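Local coordinates for protein methylocystis parvus OBBP MbnE (Methylocystis parvus OBBP, PDB 5ICQ) that probably binds the copper-chelating peptide methanobactin in the periplasm, as a solute-binding protein of family 5 serving its uptake, at residues A331-A336 against F492-G497; R485-F490 against F524-A529; M511-A516 against F565-L570. All blocks are in the same frame, centred on the assembly; numbering follows the deposited sequence.

Contact 1 of 3, residues A331-A336 against F492-G497. With SO4 (sulfate ion), chain C.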
loop_
_atom_site.group_PDB
_atom_site.type_symbol
_atom_site.label_atom_id
_atom_site.label_comp_id
_atom_site.label_asym_id
_atom_site.label_seq_id
_atom_site.Cartn_x
_atom_site.Cartn_y
_atom_site.Cartn_z
ATOM N N ALA A 331 -25.217 14.919 -10.812
ATOM C CA ALA A 331 -25.328 16.373 -10.887
ATOM C C ALA A 331 -25.208 17.040 -9.522
ATOM O O ALA A 331 -24.647 18.136 -9.411
ATOM C CB ALA A 331 -26.657 16.753 -11.550
ATOM N N LEU A 332 -25.693 16.392 -8.463
ATOM C CA LEU A 332 -25.670 17.034 -7.153
ATOM C C LEU A 332 -24.259 17.287 -6.634
ATOM O O LEU A 332 -24.088 18.160 -5.775
ATOM C CB LEU A 332 -26.446 16.200 -6.133
ATOM C CG LEU A 332 -25.720 15.040 -5.460
ATOM C CD1 LEU A 332 -26.629 14.437 -4.383
ATOM C CD2 LEU A 332 -25.330 13.962 -6.463
ATOM N N PHE A 333 -23.248 16.558 -7.125
ATOM C CA PHE A 333 -21.873 16.714 -6.645
ATOM C C PHE A 333 -20.916 17.179 -7.746
ATOM O O PHE A 333 -19.706 16.945 -7.659
ATOM C CB PHE A 333 -21.367 15.410 -6.018
ATOM C CG PHE A 333 -21.980 15.098 -4.669
ATOM C CD1 PHE A 333 -22.282 16.117 -3.770
ATOM C CD2 PHE A 333 -22.262 13.783 -4.302
ATOM C CE1 PHE A 333 -22.840 15.838 -2.526
ATOM C CE2 PHE A 333 -22.824 13.491 -3.051
ATOM C CZ PHE A 333 -23.109 14.522 -2.161
ATOM N N LYS A 334 -21.422 17.846 -8.778
ATOM C CA LYS A 334 -20.546 18.250 -9.872
ATOM C C LYS A 334 -19.718 19.491 -9.563
ATOM O O LYS A 334 -18.700 19.716 -10.226
ATOM C CB LYS A 334 -21.371 18.476 -11.141
ATOM C CG LYS A 334 -21.736 17.154 -11.811
ATOM C CD LYS A 334 -22.325 17.346 -13.190
ATOM C CE LYS A 334 -22.640 15.997 -13.817
ATOM N NZ LYS A 334 -23.143 16.140 -15.211
ATOM N N ASP A 335 -20.108 20.295 -8.580
ATOM C CA ASP A 335 -19.448 21.579 -8.324
ATOM C C ASP A 335 -18.413 21.420 -7.206
ATOM O O ASP A 335 -18.768 21.075 -6.075
ATOM C CB ASP A 335 -20.492 22.640 -7.974
ATOM C CG ASP A 335 -19.926 24.070 -7.982
ATOM O OD1 ASP A 335 -18.758 24.276 -7.617
ATOM O OD2 ASP A 335 -20.670 24.998 -8.356
ATOM N N ALA A 336 -17.138 21.695 -7.515
ATOM C CA ALA A 336 -16.084 21.530 -6.507
ATOM C C ALA A 336 -16.299 22.441 -5.304
ATOM O O ALA A 336 -15.814 22.140 -4.203
ATOM C CB ALA A 336 -14.699 21.797 -7.111
ATOM N N PHE A 492 -23.919 5.024 -6.292
ATOM C CA PHE A 492 -23.928 5.639 -4.969
ATOM C C PHE A 492 -23.826 7.149 -5.147
ATOM O O PHE A 492 -23.363 7.636 -6.186
ATOM C CB PHE A 492 -22.781 5.105 -4.088
ATOM C CG PHE A 492 -21.400 5.316 -4.687
ATOM C CD1 PHE A 492 -20.733 6.527 -4.521
ATOM C CD2 PHE A 492 -20.780 4.302 -5.410
ATOM C CE1 PHE A 492 -19.478 6.733 -5.089
ATOM C CE2 PHE A 492 -19.513 4.495 -5.972
ATOM C CZ PHE A 492 -18.868 5.713 -5.810
ATOM N N ASP A 493 -24.307 7.886 -4.134
ATOM C CA ASP A 493 -24.034 9.323 -4.068
ATOM C C ASP A 493 -22.693 9.578 -3.398
ATOM O O ASP A 493 -21.894 10.402 -3.869
ATOM C CB ASP A 493 -25.128 10.062 -3.278
ATOM C CG ASP A 493 -26.498 9.997 -3.933
ATOM O OD1 ASP A 493 -26.586 9.932 -5.184
ATOM O OD2 ASP A 493 -27.495 10.032 -3.175
ATOM N N MET A 494 -22.451 8.880 -2.289
ATOM C CA MET A 494 -21.240 8.996 -1.491
ATOM C C MET A 494 -20.959 7.643 -0.859
ATOM O O MET A 494 -21.886 6.910 -0.504
ATOM C CB MET A 494 -21.398 10.065 -0.396
ATOM C CG MET A 494 -20.185 10.184 0.553
ATOM S SD MET A 494 -20.379 11.573 1.699
ATOM C CE MET A 494 -20.067 12.951 0.605
ATOM N N MET A 495 -19.684 7.307 -0.734
ATOM C CA MET A 495 -19.296 6.093 -0.034
ATOM C C MET A 495 -17.919 6.356 0.539
ATOM O O MET A 495 -17.317 7.401 0.283
ATOM C CB MET A 495 -19.310 4.865 -0.961
ATOM C CG MET A 495 -18.340 4.933 -2.127
ATOM S SD MET A 495 -18.274 3.339 -3.011
ATOM C CE MET A 495 -17.215 2.399 -1.906
ATOM N N ILE A 496 -17.418 5.420 1.333
ATOM C CA ILE A 496 -16.081 5.561 1.906
ATOM C C ILE A 496 -15.117 4.775 1.033
ATOM O O ILE A 496 -15.374 3.610 0.713
ATOM C CB ILE A 496 -16.052 5.101 3.373
ATOM C CG1 ILE A 496 -16.827 6.120 4.217
ATOM C CG2 ILE A 496 -14.608 4.969 3.859
ATOM C CD1 ILE A 496 -17.080 5.694 5.661
ATOM N N GLY A 497 -14.028 5.423 0.608
ATOM C CA GLY A 497 -13.088 4.801 -0.295
ATOM C C GLY A 497 -11.675 4.915 0.239
ATOM O O GLY A 497 -11.379 5.738 1.102
HETATM S S SO4 C . -27.820 12.559 -12.360
HETATM O O1 SO4 C . -27.499 11.184 -12.743
HETATM O O2 SO4 C . -29.020 13.004 -13.070
HETATM O O3 SO4 C . -28.068 12.606 -10.921
HETATM O O4 SO4 C . -26.708 13.439 -12.712
#
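Phe333 carries this contact, reaching from the turn that precedes helix 336-343 to the start of strand 494-498. Its CB leaves the backbone in the direction of the strand, and with CG anti to the carbonyl carbon (chi1 -73°) the ring continues that way. One face is covered by its own neighbour: CG of Leu332 sits 3.7 Å above the ring plane, over its centre. Farther out, the CD2-CE2 edge comes up to the backbone of Asp493, Phe333 CE2 lying 3.3 Å from Asp493 O and close to the ring plane, so that weakly polar ring hydrogens face the carbonyl oxygen. The same CE2 meets Asp493 CB at 4.1 Å. At the tip, Phe333 CZ approaches the methyl CE of Met494 obliquely at 4.4 Å; the long, unbranched methionine spans the distance from its strand. Phe326 and Phe446 each meet Phe333 edge to face, which explains why a large flat residue suits this buried site.

The carboxylate of Asp493 turns to Arg330, with which OD1 forms a salt bridge, while OD2 accepts the backbone N-H of Glu447. On the outer side of the turn a sulfate ion, probably from the crystallisation liquor, accepts a hydrogen bond from Ala331 N to O4 (2.8 Å, 149°).

Asp335 then occupies the N-cap of helix 336-343. The whole is a strand-to-helix connection whose aromatic residue packs at the start of strand 494-498, an inner strand of the mixed sheet, between the sheet and helix 336-343.

Contact 2 of 3, residues R485-F490 against F524-A529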
loop_
_atom_site.group_PDB
_atom_site.type_symbol
_atom_site.label_atom_id
_atom_site.label_comp_id
_atom_site.label_asym_id
_atom_site.label_seq_id
_atom_site.Cartn_x
_atom_site.Cartn_y
_atom_site.Cartn_z
ATOM N N ARG A 485 -21.388 -4.824 -5.719
ATOM C CA ARG A 485 -21.973 -4.543 -7.028
ATOM C C ARG A 485 -22.193 -3.046 -7.233
ATOM O O ARG A 485 -21.946 -2.512 -8.325
ATOM C CB ARG A 485 -23.292 -5.294 -7.193
ATOM C CG ARG A 485 -24.052 -4.925 -8.446
ATOM C CD ARG A 485 -24.488 -6.151 -9.226
ATOM N NE ARG A 485 -25.222 -7.094 -8.388
ATOM C CZ ARG A 485 -24.852 -8.353 -8.180
ATOM N NH1 ARG A 485 -23.762 -8.831 -8.764
ATOM N NH2 ARG A 485 -25.578 -9.141 -7.401
ATOM N N ARG A 486 -22.689 -2.357 -6.209
ATOM C CA ARG A 486 -22.949 -0.931 -6.366
ATOM C C ARG A 486 -21.656 -0.132 -6.450
ATOM O O ARG A 486 -21.595 0.874 -7.170
ATOM C CB ARG A 486 -23.843 -0.434 -5.232
ATOM C CG ARG A 486 -25.285 -0.936 -5.392
ATOM C CD ARG A 486 -26.174 -0.479 -4.238
ATOM N NE ARG A 486 -26.177 0.983 -4.148
ATOM C CZ ARG A 486 -26.847 1.676 -3.232
ATOM N NH1 ARG A 486 -27.583 1.039 -2.326
ATOM N NH2 ARG A 486 -26.782 3.004 -3.223
ATOM N N ARG A 487 -20.610 -0.562 -5.746
ATOM C CA ARG A 487 -19.331 0.121 -5.888
ATOM C C ARG A 487 -18.786 -0.045 -7.303
ATOM O O ARG A 487 -18.268 0.912 -7.895
ATOM C CB ARG A 487 -18.333 -0.406 -4.856
ATOM C CG ARG A 487 -16.982 0.277 -4.902
ATOM C CD ARG A 487 -15.956 -0.452 -4.049
ATOM N NE ARG A 487 -15.547 -1.692 -4.698
ATOM C CZ ARG A 487 -15.511 -2.880 -4.105
ATOM N NH1 ARG A 487 -15.842 -2.999 -2.825
ATOM N NH2 ARG A 487 -15.129 -3.948 -4.793
ATOM N N GLN A 488 -18.921 -1.253 -7.867
ATOM C CA GLN A 488 -18.412 -1.536 -9.208
ATOM C C GLN A 488 -19.132 -0.725 -10.275
ATOM O O GLN A 488 -18.521 -0.312 -11.268
ATOM C CB GLN A 488 -18.540 -3.034 -9.509
ATOM C CG GLN A 488 -17.483 -3.861 -8.789
ATOM C CD GLN A 488 -17.746 -5.358 -8.878
ATOM O OE1 GLN A 488 -18.821 -5.786 -9.297
ATOM N NE2 GLN A 488 -16.760 -6.155 -8.484
ATOM N N LYS A 489 -20.436 -0.515 -10.107
ATOM C CA LYS A 489 -21.238 0.232 -11.060
ATOM C C LYS A 489 -21.315 1.719 -10.739
ATOM O O LYS A 489 -21.971 2.459 -11.483
ATOM C CB LYS A 489 -22.650 -0.358 -11.121
ATOM C CG LYS A 489 -22.660 -1.822 -11.550
ATOM C CD LYS A 489 -24.078 -2.380 -11.666
ATOM C CE LYS A 489 -24.079 -3.740 -12.374
ATOM N NZ LYS A 489 -25.446 -4.335 -12.480
ATOM N N PHE A 490 -20.657 2.166 -9.662
ATOM C CA PHE A 490 -20.721 3.556 -9.200
ATOM C C PHE A 490 -22.159 3.980 -8.892
ATOM O O PHE A 490 -22.564 5.120 -9.149
ATOM C CB PHE A 490 -20.063 4.507 -10.213
ATOM C CG PHE A 490 -18.667 4.072 -10.632
ATOM C CD1 PHE A 490 -17.665 3.886 -9.689
ATOM C CD2 PHE A 490 -18.368 3.851 -11.974
ATOM C CE1 PHE A 490 -16.369 3.487 -10.069
ATOM C CE2 PHE A 490 -17.079 3.452 -12.370
ATOM C CZ PHE A 490 -16.082 3.256 -11.413
ATOM N N PHE A 524 -10.870 1.715 -9.721
ATOM C CA PHE A 524 -10.583 2.359 -8.441
ATOM C C PHE A 524 -10.926 3.840 -8.419
ATOM O O PHE A 524 -10.813 4.468 -7.360
ATOM C CB PHE A 524 -9.104 2.188 -8.090
ATOM C CG PHE A 524 -8.703 0.755 -7.894
ATOM C CD1 PHE A 524 -9.646 -0.199 -7.562
ATOM C CD2 PHE A 524 -7.386 0.352 -8.041
ATOM C CE1 PHE A 524 -9.286 -1.526 -7.382
ATOM C CE2 PHE A 524 -7.027 -0.977 -7.858
ATOM C CZ PHE A 524 -7.978 -1.906 -7.529
ATOM N N ASN A 525 -11.339 4.407 -9.545
ATOM C CA ASN A 525 -11.624 5.840 -9.620
ATOM C C ASN A 525 -13.062 6.085 -9.155
ATOM O O ASN A 525 -13.975 6.357 -9.939
ATOM C CB ASN A 525 -11.381 6.348 -11.040
ATOM C CG ASN A 525 -11.390 7.872 -11.129
ATOM O OD1 ASN A 525 -11.915 8.554 -10.248
ATOM N ND2 ASN A 525 -10.825 8.406 -12.210
ATOM N N LEU A 526 -13.254 5.971 -7.833
ATOM C CA LEU A 526 -14.612 5.988 -7.289
ATOM C C LEU A 526 -15.291 7.340 -7.479
ATOM O O LEU A 526 -16.508 7.399 -7.679
ATOM C CB LEU A 526 -14.575 5.627 -5.809
ATOM C CG LEU A 526 -13.966 4.262 -5.517
ATOM C CD1 LEU A 526 -13.893 4.015 -4.002
ATOM C CD2 LEU A 526 -14.802 3.209 -6.197
ATOM N N ALA A 527 -14.529 8.431 -7.404
ATOM C CA ALA A 527 -15.124 9.757 -7.520
ATOM C C ALA A 527 -15.497 10.113 -8.954
ATOM O O ALA A 527 -16.290 11.041 -9.164
ATOM C CB ALA A 527 -14.167 10.813 -6.961
ATOM N N GLY A 528 -14.950 9.408 -9.942
ATOM C CA GLY A 528 -15.173 9.811 -11.319
ATOM C C GLY A 528 -14.376 11.032 -11.723
ATOM O O GLY A 528 -14.836 11.816 -12.557
ATOM N N ALA A 529 -13.186 11.209 -11.156
ATOM C CA ALA A 529 -12.345 12.345 -11.511
ATOM C C ALA A 529 -11.904 12.225 -12.961
ATOM O O ALA A 529 -11.402 11.179 -13.375
ATOM C CB ALA A 529 -11.128 12.411 -10.593
#
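Phe490 and Leu526 bring the two backbones to 6.8 Å between CA atoms, where the Schellman motif ending helix 480-489 meets the type I turn Asn525-Gly528. Phe490 has positive phi (58°), a left-handed conformation less common for a residue with a side chain but usual for closing a Schellman motif, and its CB points at the turn. The ring atom CE1 does the touching: Phe490 CE1 lies 3.7 Å from Asn525 O, which it meets obliquely. Phe490 CE1 is also 4.2 Å from the methyl Leu526 CD2. The carbonyl O of Gln488 stands over one ring face, and Arg329 makes a cation-pi contact with the ring.

Leu526 is the apolar side chain the turn offers to the helix. Its CG stands anti to the carbonyl carbon (chi1 -59°), which swings CD2 round to the helix although CB does not point there. That methyl also meets Arg487, CG to CD2 at 3.9 Å, the two side chains crossing obliquely. Here the arginine contributes only its aliphatic stem, the bend at chi3 lying beyond it.

Asn525 shapes the turn from within. Its OD1 accepts Ala529 N at 3.1 Å, the donor tilted 28° from the carbonyl plane, and more weakly Gly528 N; ND2 gives a hydrogen to Ala529 O at 3.1 Å, in the carbonyl plane and on a lone pair. An amide suits this place because it can accept and donate at once. Gly528, with positive phi, suits the fourth position of the turn, where a side chain would jam against the preceding carbonyl.

The contact thus sets the Schellman end of helix 480-489 against a type I beta turn lying on the mixed sheet, where Leu526 and Ala527 touch Val325 and Ala527 bonds to Thr328.

Contact 3 of 3, residues M511-A516 against F565-L570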
loop_
_atom_site.group_PDB
_atom_site.type_symbol
_atom_site.label_atom_id
_atom_site.label_comp_id
_atom_site.label_asym_id
_atom_site.label_seq_id
_atom_site.Cartn_x
_atom_site.Cartn_y
_atom_site.Cartn_z
ATOM N N MET A 511 -5.033 4.178 -12.411
ATOM C CA MET A 511 -6.252 3.420 -12.153
ATOM C C MET A 511 -7.175 4.190 -11.220
ATOM O O MET A 511 -8.397 4.168 -11.391
ATOM C CB MET A 511 -5.915 2.051 -11.554
ATOM C CG MET A 511 -4.741 1.367 -12.244
ATOM S SD MET A 511 -4.411 -0.286 -11.597
ATOM C CE MET A 511 -4.038 0.021 -9.883
ATOM N N ARG A 512 -6.603 4.888 -10.238
ATOM C CA ARG A 512 -7.399 5.567 -9.216
ATOM C C ARG A 512 -7.941 6.923 -9.661
ATOM O O ARG A 512 -8.957 7.376 -9.121
ATOM C CB ARG A 512 -6.561 5.805 -7.965
ATOM C CG ARG A 512 -5.974 4.567 -7.322
ATOM C CD ARG A 512 -4.923 4.989 -6.315
ATOM N NE ARG A 512 -4.335 3.850 -5.611
ATOM C CZ ARG A 512 -3.535 3.962 -4.552
ATOM N NH1 ARG A 512 -3.232 5.160 -4.066
ATOM N NH2 ARG A 512 -3.045 2.875 -3.967
ATOM N N TRP A 513 -7.248 7.622 -10.569
ATOM C CA TRP A 513 -7.562 9.036 -10.792
ATOM C C TRP A 513 -7.609 9.485 -12.249
ATOM O O TRP A 513 -7.975 10.638 -12.480
ATOM C CB TRP A 513 -6.551 9.931 -10.038
ATOM C CG TRP A 513 -6.684 9.805 -8.544
ATOM C CD1 TRP A 513 -5.825 9.175 -7.681
ATOM C CD2 TRP A 513 -7.772 10.299 -7.743
ATOM N NE1 TRP A 513 -6.320 9.247 -6.391
ATOM C CE2 TRP A 513 -7.508 9.938 -6.405
ATOM C CE3 TRP A 513 -8.940 11.017 -8.032
ATOM C CZ2 TRP A 513 -8.375 10.271 -5.355
ATOM C CZ3 TRP A 513 -9.799 11.353 -6.987
ATOM C CH2 TRP A 513 -9.516 10.968 -5.668
ATOM N N SER A 514 -7.264 8.650 -13.230
ATOM C CA SER A 514 -7.200 9.128 -14.609
ATOM C C SER A 514 -8.594 9.260 -15.212
ATOM O O SER A 514 -9.529 8.538 -14.847
ATOM C CB SER A 514 -6.356 8.196 -15.484
ATOM O OG SER A 514 -7.067 6.999 -15.739
ATOM N N SER A 515 -8.719 10.203 -16.154
ATOM C CA SER A 515 -9.971 10.359 -16.898
ATOM C C SER A 515 -10.373 9.052 -17.572
ATOM O O SER A 515 -11.565 8.741 -17.684
ATOM C CB SER A 515 -9.813 11.445 -17.963
ATOM O OG SER A 515 -9.521 12.702 -17.384
ATOM N N ALA A 516 -9.383 8.293 -18.050
ATOM C CA ALA A 516 -9.658 7.055 -18.782
ATOM C C ALA A 516 -10.407 6.033 -17.929
ATOM O O ALA A 516 -11.179 5.229 -18.467
ATOM C CB ALA A 516 -8.351 6.451 -19.295
ATOM N N PHE A 565 -11.399 18.458 -4.294
ATOM C CA PHE A 565 -12.338 18.075 -3.241
ATOM C C PHE A 565 -13.168 16.870 -3.674
ATOM O O PHE A 565 -14.396 16.838 -3.537
ATOM C CB PHE A 565 -13.215 19.270 -2.845
ATOM C CG PHE A 565 -12.400 20.411 -2.317
ATOM C CD1 PHE A 565 -12.010 20.429 -0.987
ATOM C CD2 PHE A 565 -11.920 21.403 -3.174
ATOM C CE1 PHE A 565 -11.197 21.461 -0.500
ATOM C CE2 PHE A 565 -11.112 22.434 -2.697
ATOM C CZ PHE A 565 -10.750 22.461 -1.359
ATOM N N TYR A 566 -12.470 15.870 -4.221
ATOM C CA TYR A 566 -13.124 14.628 -4.611
ATOM C C TYR A 566 -13.475 13.780 -3.406
ATOM O O TYR A 566 -14.364 12.919 -3.496
ATOM C CB TYR A 566 -12.224 13.825 -5.553
ATOM C CG TYR A 566 -11.860 14.595 -6.801
ATOM C CD1 TYR A 566 -12.804 14.831 -7.796
ATOM C CD2 TYR A 566 -10.572 15.094 -6.978
ATOM C CE1 TYR A 566 -12.472 15.554 -8.950
ATOM C CE2 TYR A 566 -10.235 15.812 -8.123
ATOM C CZ TYR A 566 -11.188 16.040 -9.093
ATOM O OH TYR A 566 -10.826 16.741 -10.213
ATOM N N VAL A 567 -12.778 13.986 -2.293
ATOM C CA VAL A 567 -12.959 13.181 -1.094
ATOM C C VAL A 567 -13.021 14.130 0.091
ATOM O O VAL A 567 -12.505 15.250 0.040
ATOM C CB VAL A 567 -11.823 12.146 -0.883
ATOM C CG1 VAL A 567 -11.631 11.286 -2.107
ATOM C CG2 VAL A 567 -10.530 12.855 -0.561
ATOM N N VAL A 568 -13.684 13.688 1.155
ATOM C CA VAL A 568 -13.540 14.306 2.470
ATOM C C VAL A 568 -12.553 13.445 3.246
ATOM O O VAL A 568 -12.901 12.313 3.626
ATOM C CB VAL A 568 -14.879 14.415 3.208
ATOM C CG1 VAL A 568 -14.679 15.120 4.571
ATOM C CG2 VAL A 568 -15.882 15.179 2.360
ATOM N N PRO A 569 -11.327 13.901 3.475
ATOM C CA PRO A 569 -10.313 13.014 4.055
ATOM C C PRO A 569 -10.720 12.611 5.459
ATOM O O PRO A 569 -11.270 13.415 6.216
ATOM C CB PRO A 569 -9.040 13.869 4.067
ATOM C CG PRO A 569 -9.345 15.073 3.233
ATOM C CD PRO A 569 -10.832 15.276 3.293
ATOM N N LEU A 570 -10.435 11.354 5.800
ATOM C CA LEU A 570 -10.715 10.859 7.139
ATOM C C LEU A 570 -9.440 10.930 7.984
ATOM O O LEU A 570 -8.943 12.032 8.239
ATOM C CB LEU A 570 -11.312 9.449 7.071
ATOM C CG LEU A 570 -12.783 9.494 6.612
ATOM C CD1 LEU A 570 -13.319 8.103 6.292
ATOM C CD2 LEU A 570 -13.670 10.170 7.666
#
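An apolar aromatic contact, buried against the mixed sheet, joins Trp513 near the end of helix 508-513 to Tyr566, just before strand 567-572, and Val567, its first residue. The indole advances with the outer edge of its six-membered ring. Trp513 CZ3 meets Tyr566 CB at 3.7 Å, and Trp513 CH2 meets Val567 CG1 at 4.2 Å, both partners lying near the indole plane. CG of Trp513 stands anti to the carbonyl carbon (chi1 -67°), and this carries the ring to the strand although CB does not point at it.

The indole thus joins the end of helix 508-513 to the mixed sheet, in which strand 567-572 pairs antiparallel with strand 322-326; Val567 also touches Val325 of that neighbour. A beta-branched valine suits such a strand position, presenting a compact methyl. The Tyr566 ring lies oblique to the six-membered ring of Trp513, centroids 5.6 Å apart and planes at 49°. Were Trp513 replaced by an alanine, Tyr566 CB and Val567 CG1 would probably lose their partner on the helix, and Tyr499 the ring stacked on it. Tyr557 and Leu561 of helix 547-563 also touch the indole.

Contacts 2 and 3 are buried, whereas contact 1 is only partly so and has a sulfate at its outer side. Contacts 1 and 3 reach the same mixed sheet, through strands 494-498 and 567-572, which both pair with strand 322-326. Contact 2 joins the helix just before strand 494-498 to a turn, and Leu526 of that turn packs against Gly497. Asn525 and Ala529 also lie against the segment 511-516, linking contacts 2 and 3. The chemistry varies accordingly: contact 3 joins only carbon atoms, whereas in contacts 1 and 2 a phenylalanine ring atom also meets a backbone carbonyl; contact 1 has in addition a salt-bridged carboxylate.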